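Local coordinates for protein histidinol-phosphatase (Listeria monocytogenes str. 4b H7858, PDB 3DCP) that probably hydrolyses L-histidinol phosphate to histidinol and phosphate in histidine biosynthesis, using a trinuclear metal centre of the PHP family, at residues 4-9 and 36-41; 18-23 and 72-77; 118-123 and 177-182; 253-258 and 267-272. All coordinates share one frame; numbering follows the deposited sequence.

Contact 1: 4-9 and 36-41. With FE (Fe (III) ion), chain F; ZN (zinc ion), chain D.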
loop_
_atom_site.group_PDB
_atom_site.type_symbol
_atom_site.label_atom_id
_atom_site.label_comp_id
_atom_site.label_asym_id
_atom_site.label_seq_id
_atom_site.Cartn_x
_atom_site.Cartn_y
_atom_site.Cartn_z
ATOM N N ASP A 4 9.228 -8.190 -7.031
ATOM C CA ASP A 4 8.814 -7.325 -5.917
ATOM C C ASP A 4 7.978 -6.202 -6.544
ATOM O O ASP A 4 8.475 -5.392 -7.331
ATOM C CB ASP A 4 10.035 -6.749 -5.180
ATOM C CG ASP A 4 9.655 -5.931 -3.935
ATOM O OD1 ASP A 4 10.570 -5.552 -3.170
ATOM O OD2 ASP A 4 8.453 -5.657 -3.715
ATOM N N GLY A 5 6.694 -6.168 -6.218
ATOM C CA GLY A 5 5.832 -5.158 -6.807
ATOM C C GLY A 5 5.522 -3.972 -5.917
ATOM O O GLY A 5 4.527 -3.279 -6.129
ATOM N N HIS A 6 6.365 -3.710 -4.928
ATOM C CA HIS A 6 6.077 -2.597 -4.036
ATOM C C HIS A 6 7.329 -2.074 -3.344
ATOM O O HIS A 6 7.738 -2.589 -2.305
ATOM C CB HIS A 6 5.028 -3.058 -3.011
ATOM C CG HIS A 6 4.337 -1.945 -2.292
ATOM N ND1 HIS A 6 3.102 -2.101 -1.699
ATOM C CD2 HIS A 6 4.713 -0.667 -2.045
ATOM C CE1 HIS A 6 2.747 -0.969 -1.118
ATOM N NE2 HIS A 6 3.707 -0.084 -1.316
ATOM N N THR A 7 7.952 -1.054 -3.934
ATOM C CA THR A 7 9.146 -0.455 -3.339
ATOM C C THR A 7 9.110 1.068 -3.423
ATOM O O THR A 7 8.403 1.644 -4.251
ATOM C CB THR A 7 10.430 -0.938 -4.023
ATOM O OG1 THR A 7 10.513 -0.361 -5.332
ATOM C CG2 THR A 7 10.437 -2.470 -4.127
ATOM N N HIS A 8 9.889 1.717 -2.568
ATOM C CA HIS A 8 9.927 3.169 -2.526
ATOM C C HIS A 8 11.327 3.726 -2.768
ATOM O O HIS A 8 12.284 2.967 -2.920
ATOM C CB HIS A 8 9.336 3.648 -1.203
ATOM C CG HIS A 8 7.863 3.404 -1.104
ATOM N ND1 HIS A 8 6.929 4.261 -1.649
ATOM C CD2 HIS A 8 7.164 2.362 -0.593
ATOM C CE1 HIS A 8 5.718 3.761 -1.471
ATOM N NE2 HIS A 8 5.834 2.609 -0.833
ATOM N N THR A 9 11.441 5.053 -2.807
ATOM C CA THR A 9 12.709 5.699 -3.127
ATOM C C THR A 9 13.059 6.883 -2.238
ATOM O O THR A 9 12.382 7.166 -1.249
ATOM C CB THR A 9 12.693 6.228 -4.576
ATOM O OG1 THR A 9 11.811 7.358 -4.658
ATOM C CG2 THR A 9 12.202 5.149 -5.533
ATOM N N SER A 36 9.298 -3.273 -9.111
ATOM C CA SER A 36 8.448 -2.107 -9.333
ATOM C C SER A 36 8.671 -0.974 -8.335
ATOM O O SER A 36 8.649 -1.168 -7.114
ATOM C CB SER A 36 6.962 -2.494 -9.312
ATOM O OG SER A 36 6.582 -3.225 -10.463
ATOM N N ILE A 37 8.871 0.215 -8.891
ATOM C CA ILE A 37 9.054 1.434 -8.124
ATOM C C ILE A 37 7.697 2.141 -8.135
ATOM O O ILE A 37 7.275 2.701 -9.152
ATOM C CB ILE A 37 10.111 2.337 -8.782
ATOM C CG1 ILE A 37 11.460 1.616 -8.800
ATOM C CG2 ILE A 37 10.195 3.664 -8.045
ATOM C CD1 ILE A 37 12.492 2.257 -9.701
ATOM N N VAL A 38 7.005 2.082 -7.006
ATOM C CA VAL A 38 5.697 2.690 -6.891
ATOM C C VAL A 38 5.711 3.695 -5.750
ATOM O O VAL A 38 5.192 3.447 -4.660
ATOM C CB VAL A 38 4.629 1.612 -6.654
ATOM C CG1 VAL A 38 4.389 0.839 -7.946
ATOM C CG2 VAL A 38 5.099 0.644 -5.569
ATOM N N GLU A 39 6.331 4.837 -6.011
ATOM C CA GLU A 39 6.432 5.871 -5.006
ATOM C C GLU A 39 5.066 6.487 -4.702
ATOM O O GLU A 39 4.151 6.438 -5.526
ATOM C CB GLU A 39 7.402 6.950 -5.475
ATOM C CG GLU A 39 7.725 7.932 -4.393
ATOM C CD GLU A 39 8.222 7.225 -3.154
ATOM O OE1 GLU A 39 9.405 6.821 -3.131
ATOM O OE2 GLU A 39 7.415 7.051 -2.220
ATOM N N HIS A 40 4.931 7.058 -3.513
ATOM C CA HIS A 40 3.686 7.697 -3.120
ATOM C C HIS A 40 3.317 8.872 -4.016
ATOM O O HIS A 40 4.106 9.799 -4.205
ATOM C CB HIS A 40 3.786 8.197 -1.684
ATOM C CG HIS A 40 3.812 7.101 -0.672
ATOM N ND1 HIS A 40 2.690 6.375 -0.336
ATOM C CD2 HIS A 40 4.825 6.597 0.070
ATOM C CE1 HIS A 40 3.009 5.470 0.572
ATOM N NE2 HIS A 40 4.298 5.584 0.836
ATOM N N ALA A 41 2.103 8.836 -4.551
ATOM C CA ALA A 41 1.627 9.920 -5.398
ATOM C C ALA A 41 1.280 11.123 -4.525
ATOM O O ALA A 41 0.825 10.965 -3.396
ATOM C CB ALA A 41 0.402 9.468 -6.188
HETATM FE FE FE F . 4.137 1.518 0.179
HETATM ZN ZN ZN D . 5.840 4.966 2.486
HETATM O O HOH W 1 7.427 -5.681 -10.061
#
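Ser36 N donates to Asp4 O (2.9 Å), and a water that donates to both Asp4 O and Ser36 OG spans the same gap; Ser36 OG is also hydrogen-bonded to Asp117. Ser36 O is taken mainly by the hydroxyl of Thr7, OG1 lying 2.7 Å away and above the carbonyl plane; the Thr7 N bond to this oxygen is weak. Ile37 sends CG2 across to Thr9 CG2. Val38 N donates to Thr7 O (3.1 Å), and its CG2 lies against the backbone and ring of His6. Glu39 does the most polar work. Bent at chi2 (54°), its chain brings OE1 to Thr9 N (2.7 Å) and Thr9 OG1, while OE2 takes His8 ND1 (2.9 Å) and the backbone N of His40, the next residue, from one face of the carboxylate. This carboxylate probably polarises the His8 imidazole, whose NE2 binds an iron together with His6 NE2, Glu93 and Asp258. His40 makes an offset stack with His8, planes 15° apart, and gives NE2 to the zinc (2.3 Å), shared with His14 and His260. The strands are the parallel pair of a beta-alpha-beta unit in the PHP barrel: helix 20-29 links them, helix 68-81 packs on Thr9 and Ile37, and strand 87-95 continues the sheet beyond 36-41.

Contact 2: 18-23 and 72-77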
loop_
_atom_site.group_PDB
_atom_site.type_symbol
_atom_site.label_atom_id
_atom_site.label_comp_id
_atom_site.label_asym_id
_atom_site.label_seq_id
_atom_site.Cartn_x
_atom_site.Cartn_y
_atom_site.Cartn_z
ATOM N N ASP A 18 17.564 6.447 1.357
ATOM C CA ASP A 18 18.598 5.724 0.625
ATOM C C ASP A 18 18.319 5.964 -0.856
ATOM O O ASP A 18 17.182 6.232 -1.250
ATOM C CB ASP A 18 18.538 4.212 0.868
ATOM C CG ASP A 18 18.981 3.811 2.262
ATOM O OD1 ASP A 18 19.558 4.650 2.984
ATOM O OD2 ASP A 18 18.746 2.637 2.631
ATOM N N ASP A 19 19.353 5.844 -1.675
ATOM C CA ASP A 19 19.192 6.039 -3.103
ATOM C C ASP A 19 18.603 4.774 -3.720
ATOM O O ASP A 19 19.037 3.662 -3.418
ATOM C CB ASP A 19 20.546 6.353 -3.740
ATOM C CG ASP A 19 20.423 6.775 -5.191
ATOM O OD1 ASP A 19 19.875 5.999 -6.001
ATOM O OD2 ASP A 19 20.879 7.888 -5.517
ATOM N N VAL A 20 17.612 4.955 -4.586
ATOM C CA VAL A 20 16.964 3.838 -5.260
ATOM C C VAL A 20 17.977 2.929 -5.948
ATOM O O VAL A 20 17.788 1.713 -6.013
ATOM C CB VAL A 20 15.947 4.338 -6.320
ATOM C CG1 VAL A 20 16.641 5.249 -7.331
ATOM C CG2 VAL A 20 15.302 3.155 -7.026
ATOM N N GLU A 21 19.053 3.512 -6.463
ATOM C CA GLU A 21 20.054 2.715 -7.159
ATOM C C GLU A 21 20.678 1.666 -6.251
ATOM O O GLU A 21 20.917 0.538 -6.668
ATOM C CB GLU A 21 21.152 3.608 -7.746
ATOM C CG GLU A 21 22.155 2.838 -8.591
ATOM C CD GLU A 21 22.877 3.713 -9.599
ATOM O OE1 GLU A 21 22.528 4.907 -9.718
ATOM O OE2 GLU A 21 23.790 3.201 -10.279
ATOM N N GLU A 22 20.931 2.043 -5.004
ATOM C CA GLU A 22 21.524 1.129 -4.040
ATOM C C GLU A 22 20.517 0.036 -3.694
ATOM O O GLU A 22 20.890 -1.102 -3.392
ATOM C CB GLU A 22 21.928 1.898 -2.788
ATOM C CG GLU A 22 22.857 1.142 -1.869
ATOM C CD GLU A 22 23.513 2.059 -0.866
ATOM O OE1 GLU A 22 24.114 3.067 -1.296
ATOM O OE2 GLU A 22 23.429 1.780 0.347
HETATM N N MSE A 23 19.237 0.390 -3.743
HETATM C CA MSE A 23 18.176 -0.565 -3.474
HETATM C C MSE A 23 18.083 -1.555 -4.629
HETATM O O MSE A 23 17.877 -2.749 -4.417
HETATM C CB MSE A 23 16.847 0.161 -3.298
HETATM C CG MSE A 23 16.805 0.992 -2.037
HETATM SE SE MSE A 23 15.232 2.112 -1.887
HETATM C CE MSE A 23 15.969 3.495 -0.773
ATOM N N PHE A 72 10.259 10.840 -12.330
ATOM C CA PHE A 72 10.266 10.042 -13.548
ATOM C C PHE A 72 11.638 10.030 -14.207
ATOM O O PHE A 72 12.102 8.992 -14.667
ATOM C CB PHE A 72 9.210 10.547 -14.537
ATOM C CG PHE A 72 7.818 10.099 -14.207
ATOM C CD1 PHE A 72 7.507 8.748 -14.147
ATOM C CD2 PHE A 72 6.821 11.025 -13.945
ATOM C CE1 PHE A 72 6.218 8.325 -13.838
ATOM C CE2 PHE A 72 5.527 10.613 -13.634
ATOM C CZ PHE A 72 5.227 9.264 -13.580
ATOM N N LYS A 73 12.294 11.183 -14.252
ATOM C CA LYS A 73 13.613 11.238 -14.864
ATOM C C LYS A 73 14.568 10.254 -14.188
ATOM O O LYS A 73 15.198 9.432 -14.857
ATOM C CB LYS A 73 14.181 12.654 -14.773
ATOM C CG LYS A 73 15.562 12.799 -15.389
ATOM C CD LYS A 73 16.134 14.190 -15.159
ATOM C CE LYS A 73 17.558 14.282 -15.702
ATOM N NZ LYS A 73 18.244 15.539 -15.306
ATOM N N LYS A 74 14.667 10.338 -12.862
ATOM C CA LYS A 74 15.558 9.468 -12.098
ATOM C C LYS A 74 15.224 7.989 -12.284
ATOM O O LYS A 74 16.101 7.187 -12.597
ATOM C CB LYS A 74 15.494 9.825 -10.611
ATOM C CG LYS A 74 16.338 8.933 -9.690
ATOM C CD LYS A 74 17.830 9.134 -9.930
ATOM C CE LYS A 74 18.660 8.779 -8.700
ATOM N NZ LYS A 74 18.616 7.344 -8.357
HETATM N N MSE A 75 13.955 7.630 -12.088
HETATM C CA MSE A 75 13.527 6.241 -12.236
HETATM C C MSE A 75 13.714 5.708 -13.655
HETATM O O MSE A 75 14.101 4.554 -13.832
HETATM C CB MSE A 75 12.067 6.076 -11.807
HETATM C CG MSE A 75 11.801 6.486 -10.364
HETATM SE SE MSE A 75 13.269 6.028 -9.158
HETATM C CE MSE A 75 13.285 7.654 -8.101
ATOM N N ASN A 76 13.431 6.522 -14.669
ATOM C CA ASN A 76 13.626 6.062 -16.043
ATOM C C ASN A 76 15.113 5.834 -16.296
ATOM O O ASN A 76 15.493 4.978 -17.087
ATOM C CB ASN A 76 13.060 7.070 -17.049
ATOM C CG ASN A 76 11.591 6.822 -17.352
ATOM O OD1 ASN A 76 11.225 5.763 -17.865
ATOM N ND2 ASN A 76 10.744 7.795 -17.032
ATOM N N HIS A 77 15.955 6.590 -15.602
ATOM C CA HIS A 77 17.399 6.422 -15.735
ATOM C C HIS A 77 17.837 5.080 -15.133
ATOM O O HIS A 77 18.609 4.332 -15.733
ATOM C CB HIS A 77 18.118 7.569 -15.025
ATOM C CG HIS A 77 19.598 7.382 -14.916
ATOM N ND1 HIS A 77 20.229 7.128 -13.716
ATOM C CD2 HIS A 77 20.569 7.403 -15.857
ATOM C CE1 HIS A 77 21.528 7.001 -13.924
ATOM N NE2 HIS A 77 21.760 7.162 -15.215
HETATM O O HOH W 2 21.930 7.083 -8.255
#
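Lys74 reaches across from helix 68-81 and places its ammonium 3.0 Å from Asp19 OD1, forming a salt bridge at the start of helix 20-29. Its chain leaves the helix with CG opposite the backbone N (chi1 177°), then turns at chi2 and again at chi4 to bring NZ to the syn side of the carboxylate, 24° out of its plane. The same oxygen uses its anti lone pair for Glu21 N (2.7 Å), so Asp19 is both the N-cap of its helix and the acceptor for the lysine; the ammonium probably steadies the charge of the cap. These helices are two of those that wrap the strands of the TIM-barrel-like PHP domain. A water donates to Asp19 OD2 and Glu21 OE1 and accepts a weak bond from Lys74 NZ, while Glu21 OE2 turns to Tyr82 and Lys81. Val20 is the apolar counterpart. Its CG1 meets Lys74 NZ tip to tip and also packs on the selenium of selenomethionine Met75, 3.9 Å from SE, with CG2 slightly farther from that atom. Met75, bent at chi2 and chi3, and Val20 both also touch Ile37 of strand 34-40, which carries this inner side of the contact into the barrel wall.

Contact 3: 118-123 and 177-182. With FE (Fe (III) ion), chain E.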
loop_
_atom_site.group_PDB
_atom_site.type_symbol
_atom_site.label_atom_id
_atom_site.label_comp_id
_atom_site.label_asym_id
_atom_site.label_seq_id
_atom_site.Cartn_x
_atom_site.Cartn_y
_atom_site.Cartn_z
ATOM N N GLY A 118 1.345 -0.267 -10.805
ATOM C CA GLY A 118 0.771 0.582 -9.780
ATOM C C GLY A 118 0.070 -0.169 -8.671
ATOM O O GLY A 118 -0.271 -1.341 -8.806
ATOM N N VAL A 119 -0.140 0.528 -7.561
ATOM C CA VAL A 119 -0.830 -0.028 -6.410
ATOM C C VAL A 119 -1.791 1.042 -5.917
ATOM O O VAL A 119 -1.440 2.227 -5.889
ATOM C CB VAL A 119 0.157 -0.372 -5.265
ATOM C CG1 VAL A 119 -0.605 -0.920 -4.065
ATOM C CG2 VAL A 119 1.192 -1.391 -5.746
ATOM N N LEU A 120 -3.004 0.631 -5.557
ATOM C CA LEU A 120 -4.006 1.550 -5.026
ATOM C C LEU A 120 -4.132 1.189 -3.548
ATOM O O LEU A 120 -4.496 0.062 -3.220
ATOM C CB LEU A 120 -5.346 1.337 -5.719
ATOM C CG LEU A 120 -6.282 2.525 -5.973
ATOM C CD1 LEU A 120 -7.730 2.018 -5.985
ATOM C CD2 LEU A 120 -6.104 3.606 -4.932
ATOM N N SER A 121 -3.842 2.140 -2.667
ATOM C CA SER A 121 -3.872 1.873 -1.232
ATOM C C SER A 121 -4.731 2.817 -0.399
ATOM O O SER A 121 -4.851 4.009 -0.694
ATOM C CB SER A 121 -2.442 1.901 -0.665
ATOM O OG SER A 121 -1.598 0.958 -1.303
ATOM N N LEU A 122 -5.300 2.279 0.672
ATOM C CA LEU A 122 -6.112 3.073 1.581
ATOM C C LEU A 122 -5.221 3.387 2.799
ATOM O O LEU A 122 -4.790 2.467 3.500
ATOM C CB LEU A 122 -7.336 2.269 2.013
ATOM C CG LEU A 122 -8.632 3.001 2.378
ATOM C CD1 LEU A 122 -9.285 2.299 3.566
ATOM C CD2 LEU A 122 -8.357 4.459 2.695
ATOM N N HIS A 123 -4.953 4.674 3.037
ATOM C CA HIS A 123 -4.108 5.113 4.162
ATOM C C HIS A 123 -4.817 6.079 5.113
ATOM O O HIS A 123 -4.380 6.264 6.252
ATOM C CB HIS A 123 -2.836 5.808 3.661
ATOM C CG HIS A 123 -1.913 4.915 2.897
ATOM N ND1 HIS A 123 -1.461 5.223 1.631
ATOM C CD2 HIS A 123 -1.349 3.726 3.218
ATOM C CE1 HIS A 123 -0.661 4.263 1.205
ATOM N NE2 HIS A 123 -0.577 3.342 2.149
ATOM N N ARG A 177 -4.449 -1.841 -10.679
ATOM C CA ARG A 177 -5.261 -3.045 -10.565
ATOM C C ARG A 177 -4.766 -3.947 -9.432
ATOM O O ARG A 177 -5.259 -5.057 -9.249
ATOM C CB ARG A 177 -5.283 -3.797 -11.894
ATOM C CG ARG A 177 -6.140 -3.089 -12.931
ATOM C CD ARG A 177 -6.114 -3.773 -14.276
ATOM N NE ARG A 177 -6.871 -3.004 -15.262
ATOM C CZ ARG A 177 -6.890 -3.272 -16.563
ATOM N NH1 ARG A 177 -6.193 -4.297 -17.034
ATOM N NH2 ARG A 177 -7.594 -2.514 -17.390
ATOM N N ARG A 178 -3.783 -3.467 -8.676
ATOM C CA ARG A 178 -3.281 -4.229 -7.537
ATOM C C ARG A 178 -3.600 -3.447 -6.260
ATOM O O ARG A 178 -3.143 -2.313 -6.088
ATOM C CB ARG A 178 -1.773 -4.478 -7.664
ATOM C CG ARG A 178 -1.203 -5.341 -6.530
ATOM C CD ARG A 178 0.108 -6.051 -6.908
ATOM N NE ARG A 178 1.239 -5.142 -7.055
ATOM C CZ ARG A 178 1.664 -4.643 -8.216
ATOM N NH1 ARG A 178 1.052 -4.969 -9.350
ATOM N NH2 ARG A 178 2.708 -3.826 -8.243
HETATM N N MSE A 179 -4.412 -4.042 -5.389
HETATM C CA MSE A 179 -4.818 -3.389 -4.138
HETATM C C MSE A 179 -3.760 -3.544 -3.040
HETATM O O MSE A 179 -3.391 -4.660 -2.671
HETATM C CB MSE A 179 -6.161 -3.961 -3.656
HETATM C CG MSE A 179 -7.271 -3.948 -4.714
HETATM SE SE MSE A 179 -7.773 -2.161 -5.346
HETATM C CE MSE A 179 -6.731 -2.124 -6.980
ATOM N N GLY A 180 -3.295 -2.413 -2.513
ATOM C CA GLY A 180 -2.257 -2.436 -1.490
ATOM C C GLY A 180 -2.637 -2.932 -0.102
ATOM O O GLY A 180 -3.721 -2.629 0.395
ATOM N N HIS A 181 -1.732 -3.700 0.509
ATOM C CA HIS A 181 -1.880 -4.221 1.877
ATOM C C HIS A 181 -3.296 -4.101 2.437
ATOM O O HIS A 181 -3.551 -3.243 3.280
ATOM C CB HIS A 181 -0.911 -3.467 2.798
ATOM C CG HIS A 181 -0.900 -1.982 2.572
ATOM N ND1 HIS A 181 -2.043 -1.214 2.612
ATOM C CD2 HIS A 181 0.117 -1.128 2.295
ATOM C CE1 HIS A 181 -1.734 0.050 2.372
ATOM N NE2 HIS A 181 -0.430 0.127 2.177
ATOM N N ILE A 182 -4.202 -4.988 2.023
ATOM C CA ILE A 182 -5.599 -4.883 2.445
ATOM C C ILE A 182 -5.990 -5.198 3.885
ATOM O O ILE A 182 -7.170 -5.366 4.178
ATOM C CB ILE A 182 -6.542 -5.677 1.503
ATOM C CG1 ILE A 182 -6.213 -7.165 1.540
ATOM C CG2 ILE A 182 -6.429 -5.133 0.077
ATOM C CD1 ILE A 182 -7.246 -8.021 0.826
HETATM FE FE FE E . 1.014 1.908 1.812
HETATM O O HOH W 3 -1.531 -2.265 -10.940
HETATM O O HOH W 4 -5.619 -0.592 0.532
HETATM O O HOH W 5 -4.769 -0.519 3.008
HETATM O O HOH W 6 0.946 1.499 4.211
#
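Leu120 and Met179 form a single beta bridge where strand 117-127 meets the short strand 178-179, joining the two sheets of the TIM-barrel-like PHP fold. Leu120 N donates to Arg178 O at 3.0 Å, and Gly180 N to Leu120 O at 2.8 Å. Packing is tight just here. Val119 CG1, set opposite the backbone N (chi1 179°), lies only 3.4 Å from Gly180 CA, and Ser121 OG closes on the same glycine carbon while hydrogen-bonded to Glu93, one of the iron ligands. Leu120 CB and the methyl of selenomethionine Met179 meet on another side, toward helix 152-168. Arg178 lays one face of its guanidinium over Gly118 O and touches Val119 CG2, while its nitrogens form salt bridges with Asp117 and Glu220. Toward both ends direct bonding gives way to water. One water joins Gly118 O to Arg177 N beside the exposed Arg177 side chain; a second bridges Leu122 N and Gly180 O, and a third donates to Leu122 O and His181 O. Past the bridge, His123 and His181 converge on an iron that Glu93 and a water also bind, with Asp95 holding His123 ND1. Their rings meet rim to rim, planes 55° apart, and His123 NE2 and His181 NE2 bind the metal at 2.2 and 2.3 Å.

Contact 4: 253-258 and 267-272. With FE (Fe (III) ion), chain F.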
loop_
_atom_site.group_PDB
_atom_site.type_symbol
_atom_site.label_atom_id
_atom_site.label_comp_id
_atom_site.label_asym_id
_atom_site.label_seq_id
_atom_site.Cartn_x
_atom_site.Cartn_y
_atom_site.Cartn_z
ATOM N N PHE A 253 -1.446 -12.893 -6.452
ATOM C CA PHE A 253 -0.718 -12.171 -5.419
ATOM C C PHE A 253 0.636 -11.775 -5.994
ATOM O O PHE A 253 1.241 -12.529 -6.751
ATOM C CB PHE A 253 -0.479 -13.058 -4.186
ATOM C CG PHE A 253 -1.608 -13.041 -3.189
ATOM C CD1 PHE A 253 -1.825 -11.922 -2.394
ATOM C CD2 PHE A 253 -2.445 -14.145 -3.040
ATOM C CE1 PHE A 253 -2.856 -11.894 -1.464
ATOM C CE2 PHE A 253 -3.480 -14.131 -2.116
ATOM C CZ PHE A 253 -3.687 -13.001 -1.323
ATOM N N VAL A 254 1.094 -10.577 -5.656
ATOM C CA VAL A 254 2.413 -10.139 -6.081
ATOM C C VAL A 254 3.148 -9.728 -4.815
ATOM O O VAL A 254 2.677 -8.872 -4.067
ATOM C CB VAL A 254 2.367 -8.927 -7.023
ATOM C CG1 VAL A 254 3.787 -8.535 -7.414
ATOM C CG2 VAL A 254 1.536 -9.255 -8.256
ATOM N N TYR A 255 4.288 -10.363 -4.568
ATOM C CA TYR A 255 5.099 -10.050 -3.400
ATOM C C TYR A 255 5.416 -8.563 -3.349
ATOM O O TYR A 255 5.796 -7.965 -4.356
ATOM C CB TYR A 255 6.407 -10.834 -3.447
ATOM C CG TYR A 255 7.467 -10.327 -2.491
ATOM C CD1 TYR A 255 7.395 -10.609 -1.123
ATOM C CD2 TYR A 255 8.552 -9.577 -2.960
ATOM C CE1 TYR A 255 8.379 -10.166 -0.244
ATOM C CE2 TYR A 255 9.545 -9.126 -2.089
ATOM C CZ TYR A 255 9.451 -9.427 -0.732
ATOM O OH TYR A 255 10.430 -8.994 0.132
ATOM N N GLY A 256 5.267 -7.980 -2.164
ATOM C CA GLY A 256 5.556 -6.571 -1.976
ATOM C C GLY A 256 6.317 -6.381 -0.678
ATOM O O GLY A 256 5.787 -6.656 0.405
ATOM N N SER A 257 7.566 -5.933 -0.787
ATOM C CA SER A 257 8.413 -5.716 0.382
ATOM C C SER A 257 8.129 -4.357 1.010
ATOM O O SER A 257 8.479 -4.107 2.163
ATOM C CB SER A 257 9.884 -5.751 -0.024
ATOM O OG SER A 257 10.221 -4.595 -0.783
ATOM N N ASP A 258 7.516 -3.471 0.235
ATOM C CA ASP A 258 7.225 -2.122 0.705
ATOM C C ASP A 258 8.518 -1.486 1.236
ATOM O O ASP A 258 8.502 -0.761 2.232
ATOM C CB ASP A 258 6.179 -2.163 1.820
ATOM C CG ASP A 258 5.230 -0.974 1.766
ATOM O OD1 ASP A 258 5.648 0.099 1.292
ATOM O OD2 ASP A 258 4.072 -1.112 2.207
ATOM N N ARG A 267 12.897 -8.564 2.286
ATOM C CA ARG A 267 12.365 -9.008 3.574
ATOM C C ARG A 267 11.097 -9.850 3.501
ATOM O O ARG A 267 10.149 -9.527 2.777
ATOM C CB ARG A 267 12.133 -7.803 4.503
ATOM C CG ARG A 267 11.073 -6.800 4.031
ATOM C CD ARG A 267 10.954 -5.631 5.010
ATOM N NE ARG A 267 10.017 -4.600 4.556
ATOM C CZ ARG A 267 9.761 -3.478 5.225
ATOM N NH1 ARG A 267 10.372 -3.239 6.377
ATOM N NH2 ARG A 267 8.893 -2.591 4.751
ATOM N N GLY A 268 11.093 -10.943 4.257
ATOM C CA GLY A 268 9.936 -11.820 4.301
ATOM C C GLY A 268 9.584 -12.536 3.006
ATOM O O GLY A 268 8.477 -13.063 2.867
ATOM N N TYR A 269 10.512 -12.582 2.053
ATOM C CA TYR A 269 10.203 -13.253 0.794
ATOM C C TYR A 269 9.909 -14.743 0.977
ATOM O O TYR A 269 8.991 -15.274 0.345
ATOM C CB TYR A 269 11.324 -13.064 -0.225
ATOM C CG TYR A 269 10.924 -13.553 -1.594
ATOM C CD1 TYR A 269 11.318 -14.813 -2.055
ATOM C CD2 TYR A 269 10.110 -12.773 -2.417
ATOM C CE1 TYR A 269 10.904 -15.282 -3.301
ATOM C CE2 TYR A 269 9.691 -13.232 -3.654
ATOM C CZ TYR A 269 10.089 -14.483 -4.092
ATOM O OH TYR A 269 9.652 -14.931 -5.315
ATOM N N SER A 270 10.679 -15.418 1.834
ATOM C CA SER A 270 10.448 -16.846 2.094
ATOM C C SER A 270 9.040 -17.045 2.643
ATOM O O SER A 270 8.331 -17.973 2.253
ATOM C CB SER A 270 11.459 -17.394 3.110
ATOM O OG SER A 270 11.096 -18.713 3.521
ATOM N N THR A 271 8.643 -16.164 3.557
ATOM C CA THR A 271 7.318 -16.227 4.161
ATOM C C THR A 271 6.265 -16.127 3.067
ATOM O O THR A 271 5.295 -16.883 3.054
ATOM C CB THR A 271 7.123 -15.087 5.181
ATOM O OG1 THR A 271 8.040 -15.266 6.269
ATOM C CG2 THR A 271 5.698 -15.076 5.722
ATOM N N TYR A 272 6.467 -15.186 2.150
ATOM C CA TYR A 272 5.552 -15.001 1.027
ATOM C C TYR A 272 5.395 -16.325 0.282
ATOM O O TYR A 272 4.281 -16.822 0.107
ATOM C CB TYR A 272 6.103 -13.923 0.081
ATOM C CG TYR A 272 5.603 -14.020 -1.345
ATOM C CD1 TYR A 272 4.279 -13.721 -1.669
ATOM C CD2 TYR A 272 6.457 -14.424 -2.372
ATOM C CE1 TYR A 272 3.819 -13.821 -2.981
ATOM C CE2 TYR A 272 6.010 -14.529 -3.687
ATOM C CZ TYR A 272 4.692 -14.225 -3.984
ATOM O OH TYR A 272 4.241 -14.322 -5.281
HETATM FE FE FE F . 4.137 1.518 0.179
HETATM O O HOH W 7 2.032 -15.148 -6.120
HETATM O O HOH W 8 5.573 -12.145 -6.546
#
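Tyr255 (chi1 165°) and Tyr272 (chi1 156°) both hold their rings opposite the backbone N, placing both rings between strand 253-256 and helix 269-275 in an aromatic cluster. Tyr255 CB sits over the face of the Tyr272 ring, 3.6 Å from its centroid, a CH-pi contact. Tyr269 presents its edge to the face of Tyr255 in a T-shaped pair, its CD2 over the ring centre and the planes at 82°. At the far end of the ring, Tyr255 OH donates to Arg267 O (2.7 Å), reaching it from above the carbonyl plane. Tyr272 OH contacts the strand through two waters, one bonded to Phe253 O and the other to Tyr255 N. Arg267, extended from CG to NE, grips Ser257 O side-on: NE at 2.9 Å and NH2 at 3.0 Å both share this oxygen, which lies in the guanidinium plane. Ser257 OG bonds to Asp4. The next residue, Asp258, binds an iron through OD1 (2.4 Å) with His6, His8 and Glu93, while Asn224 holds OD2. Arg267 is thus probably a second-shell element, its double grip helping to fix the backbone just before the metal ligand, and the Tyr255 OH bond to Arg267 O probably helps to place the arginine's backbone.

How the contacts relate
In contacts 1 and 3 every touching residue is buried and both lie at the metal centre, contact 4 is partly buried and feeds a single ligand into it, and contact 2 lies nearer the surface among the helices. Contacts 1 and 3 both reach the five-stranded sheet, and contacts 3 and 4 the three-stranded one; Arg178 links contacts 1 and 3 by a probable hydrogen bond to Gly5 O. Contacts 1 and 4 share an iron. Contact 2 packs onto the outer side of contact 1 through Val20 and Met75. Backbone bonds, imidazoles and buried carboxylates mark contacts 1 and 3, with Arg178 in buried salt bridges; contact 2 has a partly exposed salt bridge and contact 4 a tyrosine cluster.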